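Local coordinates for protein calreticulin, putative,Calreticulin, putative (Trypanosoma cruzi, PDB 5HCF) that probably acts as a calcium-binding lectin chaperone of the endoplasmic reticulum, with a globular domain that binds both carbohydrate and peptide, at residues A[122-135]-A[168-180]. Residues are numbered along the deposited sequence; the frame is centred on the assembly and turned at random.
Sequences IILHYNGENREWSK and AKGQLEEDWSLLL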
loop_
_atom_site.group_PDB
_atom_site.type_symbol
_atom_site.label_atom_id
_atom_site.label_comp_id
_atom_site.label_asym_id
_atom_site.label_seq_id
_atom_site.Cartn_x
_atom_site.Cartn_y
_atom_site.Cartn_z
ATOM N N ILE A 122 7.797 -0.471 -1.114
ATOM C CA ILE A 122 7.369 -1.689 -1.780
ATOM C C ILE A 122 8.226 -2.819 -1.236
ATOM O O ILE A 122 9.281 -3.129 -1.788
ATOM C CB ILE A 122 7.499 -1.612 -3.303
ATOM C CG1 ILE A 122 6.767 -0.383 -3.842
ATOM C CG2 ILE A 122 6.942 -2.884 -3.931
ATOM C CD1 ILE A 122 6.823 -0.257 -5.338
ATOM N N ILE A 123 7.765 -3.422 -0.144
ATOM C CA ILE A 123 8.553 -4.420 0.570
ATOM C C ILE A 123 7.953 -5.809 0.391
ATOM O O ILE A 123 6.793 -6.052 0.735
ATOM C CB ILE A 123 8.652 -4.092 2.074
ATOM C CG1 ILE A 123 9.230 -2.689 2.277
ATOM C CG2 ILE A 123 9.499 -5.125 2.797
ATOM C CD1 ILE A 123 9.457 -2.322 3.726
ATOM N N LEU A 124 8.750 -6.718 -0.156
ATOM C CA LEU A 124 8.291 -8.072 -0.417
ATOM C C LEU A 124 8.952 -9.054 0.532
ATOM O O LEU A 124 10.173 -9.049 0.692
ATOM C CB LEU A 124 8.585 -8.470 -1.863
ATOM C CG LEU A 124 7.740 -7.826 -2.962
ATOM C CD1 LEU A 124 8.405 -8.025 -4.320
ATOM C CD2 LEU A 124 6.330 -8.407 -2.955
ATOM N N HIS A 125 8.148 -9.893 1.171
ATOM C CA HIS A 125 8.707 -10.957 1.976
ATOM C C HIS A 125 9.043 -12.112 1.051
ATOM O O HIS A 125 8.163 -12.692 0.420
ATOM C CB HIS A 125 7.752 -11.417 3.072
ATOM C CG HIS A 125 8.334 -12.483 3.942
ATOM N ND1 HIS A 125 8.990 -12.206 5.125
ATOM C CD2 HIS A 125 8.405 -13.827 3.783
ATOM C CE1 HIS A 125 9.420 -13.329 5.663
ATOM N NE2 HIS A 125 9.075 -14.331 4.870
ATOM N N TYR A 126 10.330 -12.414 0.946
ATOM C CA TYR A 126 10.795 -13.484 0.081
ATOM C C TYR A 126 11.937 -14.246 0.739
ATOM O O TYR A 126 12.938 -13.651 1.147
ATOM C CB TYR A 126 11.238 -12.929 -1.275
ATOM C CG TYR A 126 11.830 -13.974 -2.192
ATOM C CD1 TYR A 126 11.022 -14.870 -2.876
ATOM C CD2 TYR A 126 13.203 -14.075 -2.358
ATOM C CE1 TYR A 126 11.568 -15.836 -3.712
ATOM C CE2 TYR A 126 13.756 -15.034 -3.185
ATOM C CZ TYR A 126 12.936 -15.910 -3.859
ATOM O OH TYR A 126 13.496 -16.854 -4.684
ATOM N N ASN A 127 11.774 -15.560 0.854
ATOM C CA ASN A 127 12.845 -16.418 1.337
ATOM C C ASN A 127 13.234 -16.078 2.774
ATOM O O ASN A 127 14.416 -16.020 3.117
ATOM C CB ASN A 127 14.055 -16.298 0.409
ATOM C CG ASN A 127 14.863 -17.573 0.332
ATOM O OD1 ASN A 127 14.532 -18.574 0.968
ATOM N ND2 ASN A 127 15.924 -17.550 -0.468
ATOM N N GLY A 128 12.225 -15.857 3.611
ATOM C CA GLY A 128 12.432 -15.602 5.025
ATOM C C GLY A 128 12.888 -14.211 5.439
ATOM O O GLY A 128 13.198 -13.992 6.609
ATOM N N GLU A 129 12.943 -13.273 4.500
ATOM C CA GLU A 129 13.323 -11.905 4.843
ATOM C C GLU A 129 12.465 -10.881 4.118
ATOM O O GLU A 129 12.014 -11.115 3.000
ATOM C CB GLU A 129 14.792 -11.629 4.520
ATOM C CG GLU A 129 15.794 -12.298 5.432
ATOM C CD GLU A 129 17.208 -11.809 5.174
ATOM O OE1 GLU A 129 17.384 -10.956 4.273
ATOM O OE2 GLU A 129 18.136 -12.264 5.879
ATOM N N ASN A 130 12.245 -9.742 4.764
ATOM C CA ASN A 130 11.562 -8.631 4.125
ATOM C C ASN A 130 12.554 -7.888 3.237
ATOM O O ASN A 130 13.587 -7.422 3.713
ATOM C CB ASN A 130 10.957 -7.697 5.176
ATOM C CG ASN A 130 9.874 -8.374 5.996
ATOM O OD1 ASN A 130 9.245 -9.332 5.542
ATOM N ND2 ASN A 130 9.660 -7.889 7.216
ATOM N N ARG A 131 12.242 -7.787 1.949
ATOM C CA ARG A 131 13.166 -7.201 0.979
ATOM C C ARG A 131 12.695 -5.813 0.593
ATOM O O ARG A 131 11.630 -5.660 -0.003
ATOM C CB ARG A 131 13.281 -8.076 -0.274
ATOM C CG ARG A 131 13.481 -9.554 0.006
ATOM C CD ARG A 131 14.840 -9.841 0.614
ATOM N NE ARG A 131 14.916 -11.215 1.105
ATOM C CZ ARG A 131 15.960 -12.019 0.925
ATOM N NH1 ARG A 131 17.020 -11.596 0.251
ATOM N NH2 ARG A 131 15.939 -13.254 1.410
ATOM N N GLU A 132 13.475 -4.801 0.954
ATOM C CA GLU A 132 13.127 -3.427 0.610
ATOM C C GLU A 132 13.422 -3.111 -0.859
ATOM O O GLU A 132 14.478 -3.456 -1.387
ATOM C CB GLU A 132 13.870 -2.444 1.521
ATOM C CG GLU A 132 13.458 -2.531 2.986
ATOM C CD GLU A 132 14.115 -1.465 3.841
ATOM O OE1 GLU A 132 13.433 -0.918 4.736
ATOM O OE2 GLU A 132 15.311 -1.177 3.622
ATOM N N TRP A 133 12.466 -2.453 -1.503
ATOM C CA TRP A 133 12.599 -1.988 -2.878
ATOM C C TRP A 133 13.846 -1.116 -3.052
ATOM O O TRP A 133 14.054 -0.160 -2.302
ATOM C CB TRP A 133 11.340 -1.212 -3.267
ATOM C CG TRP A 133 11.200 -0.859 -4.715
ATOM C CD1 TRP A 133 11.749 -1.509 -5.781
ATOM C CD2 TRP A 133 10.429 0.222 -5.256
ATOM N NE1 TRP A 133 11.374 -0.894 -6.953
ATOM C CE2 TRP A 133 10.562 0.168 -6.658
ATOM C CE3 TRP A 133 9.641 1.230 -4.689
ATOM C CZ2 TRP A 133 9.936 1.084 -7.502
ATOM C CZ3 TRP A 133 9.021 2.139 -5.528
ATOM C CH2 TRP A 133 9.173 2.060 -6.919
ATOM N N SER A 134 14.678 -1.451 -4.034
ATOM C CA SER A 134 15.927 -0.728 -4.249
ATOM C C SER A 134 15.712 0.711 -4.729
ATOM O O SER A 134 16.560 1.566 -4.503
ATOM C CB SER A 134 16.815 -1.469 -5.252
ATOM O OG SER A 134 16.237 -1.473 -6.545
ATOM N N LYS A 135 14.593 0.978 -5.397
ATOM C CA LYS A 135 14.326 2.318 -5.916
ATOM C C LYS A 135 13.627 3.185 -4.878
ATOM O O LYS A 135 12.764 2.706 -4.139
ATOM C CB LYS A 135 13.483 2.245 -7.192
ATOM C CG LYS A 135 14.171 1.511 -8.330
ATOM C CD LYS A 135 13.564 1.845 -9.679
ATOM C CE LYS A 135 14.480 1.381 -10.801
ATOM N NZ LYS A 135 13.833 1.457 -12.138
ATOM N N ALA A 168 7.227 3.856 -11.850
ATOM C CA ALA A 168 8.350 2.924 -11.861
ATOM C C ALA A 168 7.976 1.615 -12.543
ATOM O O ALA A 168 6.845 1.141 -12.437
ATOM C CB ALA A 168 8.839 2.663 -10.447
ATOM N N LYS A 169 8.954 1.023 -13.219
ATOM C CA LYS A 169 8.713 -0.130 -14.074
ATOM C C LYS A 169 10.010 -0.909 -14.204
ATOM O O LYS A 169 11.063 -0.318 -14.433
ATOM C CB LYS A 169 8.201 0.335 -15.442
ATOM C CG LYS A 169 7.648 -0.742 -16.359
ATOM C CD LYS A 169 6.944 -0.081 -17.546
ATOM C CE LYS A 169 5.921 -0.995 -18.210
ATOM N NZ LYS A 169 6.525 -2.227 -18.784
ATOM N N GLY A 170 9.946 -2.228 -14.040
ATOM C CA GLY A 170 11.138 -3.049 -14.157
ATOM C C GLY A 170 10.974 -4.510 -13.789
ATOM O O GLY A 170 9.879 -5.064 -13.865
ATOM N N GLN A 171 12.074 -5.136 -13.382
ATOM C CA GLN A 171 12.079 -6.562 -13.082
ATOM C C GLN A 171 12.294 -6.792 -11.590
ATOM O O GLN A 171 13.161 -6.158 -10.985
ATOM C CB GLN A 171 13.179 -7.271 -13.881
ATOM C CG GLN A 171 13.199 -6.978 -15.383
ATOM C CD GLN A 171 11.839 -7.067 -16.045
ATOM O OE1 GLN A 171 11.134 -8.068 -15.918
ATOM N NE2 GLN A 171 11.470 -6.021 -16.778
ATOM N N LEU A 172 11.519 -7.703 -11.001
ATOM C CA LEU A 172 11.642 -8.016 -9.575
ATOM C C LEU A 172 13.055 -8.438 -9.198
ATOM O O LEU A 172 13.590 -8.019 -8.173
ATOM C CB LEU A 172 10.671 -9.128 -9.179
ATOM C CG LEU A 172 9.182 -8.803 -9.165
ATOM C CD1 LEU A 172 8.387 -10.074 -8.926
ATOM C CD2 LEU A 172 8.878 -7.773 -8.092
ATOM N N GLU A 173 13.651 -9.266 -10.045
ATOM C CA GLU A 173 14.984 -9.804 -9.807
ATOM C C GLU A 173 16.052 -8.710 -9.788
ATOM O O GLU A 173 17.055 -8.819 -9.080
ATOM C CB GLU A 173 15.313 -10.852 -10.875
ATOM C CG GLU A 173 16.605 -11.602 -10.646
ATOM C CD GLU A 173 16.867 -12.630 -11.727
ATOM O OE1 GLU A 173 18.052 -12.897 -12.025
ATOM O OE2 GLU A 173 15.886 -13.167 -12.284
ATOM N N GLU A 174 15.828 -7.659 -10.570
ATOM C CA GLU A 174 16.802 -6.584 -10.717
ATOM C C GLU A 174 16.606 -5.431 -9.719
ATOM O O GLU A 174 17.578 -4.832 -9.263
ATOM C CB GLU A 174 16.760 -6.058 -12.155
ATOM C CG GLU A 174 17.103 -7.120 -13.216
ATOM C CD GLU A 174 16.995 -6.601 -14.646
ATOM O OE1 GLU A 174 16.294 -5.594 -14.873
ATOM O OE2 GLU A 174 17.611 -7.199 -15.548
ATOM N N ASP A 175 15.359 -5.123 -9.372
ATOM C CA ASP A 175 15.083 -3.970 -8.506
ATOM C C ASP A 175 14.889 -4.327 -7.029
ATOM O O ASP A 175 14.616 -3.448 -6.209
ATOM C CB ASP A 175 13.852 -3.214 -9.008
ATOM C CG ASP A 175 14.013 -2.723 -10.428
ATOM O OD1 ASP A 175 15.147 -2.747 -10.940
ATOM O OD2 ASP A 175 13.006 -2.313 -11.036
ATOM N N TRP A 176 15.004 -5.616 -6.705
ATOM C CA TRP A 176 15.102 -6.078 -5.320
ATOM C C TRP A 176 16.320 -6.984 -5.194
ATOM O O TRP A 176 16.834 -7.467 -6.198
ATOM C CB TRP A 176 13.849 -6.847 -4.889
ATOM C CG TRP A 176 12.657 -6.010 -4.563
ATOM C CD1 TRP A 176 12.217 -5.668 -3.319
ATOM C CD2 TRP A 176 11.727 -5.435 -5.490
ATOM N NE1 TRP A 176 11.081 -4.903 -3.412
ATOM C CE2 TRP A 176 10.760 -4.745 -4.735
ATOM C CE3 TRP A 176 11.624 -5.428 -6.883
ATOM C CZ2 TRP A 176 9.702 -4.058 -5.326
ATOM C CZ3 TRP A 176 10.569 -4.744 -7.469
ATOM C CH2 TRP A 176 9.625 -4.068 -6.690
ATOM N N SER A 177 16.768 -7.231 -3.967
ATOM C CA SER A 177 17.798 -8.240 -3.724
ATOM C C SER A 177 17.139 -9.547 -3.298
ATOM O O SER A 177 17.033 -9.845 -2.108
ATOM C CB SER A 177 18.801 -7.780 -2.663
ATOM O OG SER A 177 19.402 -6.554 -3.033
ATOM N N LEU A 178 16.684 -10.314 -4.283
ATOM C CA LEU A 178 15.966 -11.553 -4.023
ATOM C C LEU A 178 16.847 -12.768 -4.229
ATOM O O LEU A 178 16.849 -13.683 -3.406
ATOM C CB LEU A 178 14.729 -11.656 -4.916
ATOM C CG LEU A 178 13.754 -10.487 -4.806
ATOM C CD1 LEU A 178 12.588 -10.630 -5.782
ATOM C CD2 LEU A 178 13.258 -10.370 -3.370
ATOM N N LEU A 179 17.602 -12.773 -5.322
ATOM C CA LEU A 179 18.374 -13.953 -5.694
ATOM C C LEU A 179 19.875 -13.737 -5.536
ATOM O O LEU A 179 20.336 -12.613 -5.309
ATOM C CB LEU A 179 18.046 -14.355 -7.131
ATOM C CG LEU A 179 16.577 -14.687 -7.409
ATOM C CD1 LEU A 179 16.364 -14.996 -8.874
ATOM C CD2 LEU A 179 16.099 -15.852 -6.544
ATOM N N LEU A 180 20.624 -14.830 -5.643
ATOM C CA LEU A 180 22.080 -14.788 -5.605
ATOM C C LEU A 180 22.622 -14.087 -6.846
ATOM O O LEU A 180 21.892 -13.884 -7.813
ATOM C CB LEU A 180 22.650 -16.205 -5.508
ATOM C CG LEU A 180 22.353 -16.994 -4.229
ATOM C CD1 LEU A 180 22.860 -18.428 -4.350
ATOM C CD2 LEU A 180 22.963 -16.309 -3.017
#
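The indole of Trp176 lies between Trp133 and Leu124 at the end, away from its turn, of the hairpin formed by strands 117-126 and 129-132. On one face the five-membered ring of Trp133 forms an offset stack with the six-membered ring of Trp176, centroids 4.2 Å apart and planes at 20°; on the opposite face Leu124 CD1 makes a CH-pi contact over the five-membered ring of Trp176. Leu172 CD2 packs against that same methyl, 3.8 Å from Leu124 CD1, while Ala168 CB meets the edge of the Trp133 indole at CZ2. Farther along the hairpin, Leu178 CD2 lies 3.5 Å from Arg131 CG, while Leu178 CB and CD2 both touch Tyr126 CD2.

In this legume-lectin (concanavalin-like) beta sandwich, the contact joins the edge hairpin of one sheet to strand 165-171 of the other and the short helix 172-175 that follows it. Tyr158 of neighbouring strand 157-162 meets Trp176 edge-to-face, and its hydroxyl is hydrogen-bonded to Trp133 NE1 and Asp175 OD2.

All four hydrogen bonds between the segments end on backbone carbonyl oxygens. Trp176 NE1 donates in its ring plane to Ile122 O (3.0 Å, 152° at the hydrogen), which, with the stack, sets the rotation of the indole. Asp175 O takes two donors from Ser134, N at 3.0 Å and OG at 2.6 Å, the hydroxyl approaching from above the carbonyl plane. Bent at chi2 (-69°), Arg131 brings NH1 to Ser177 O at 2.9 Å.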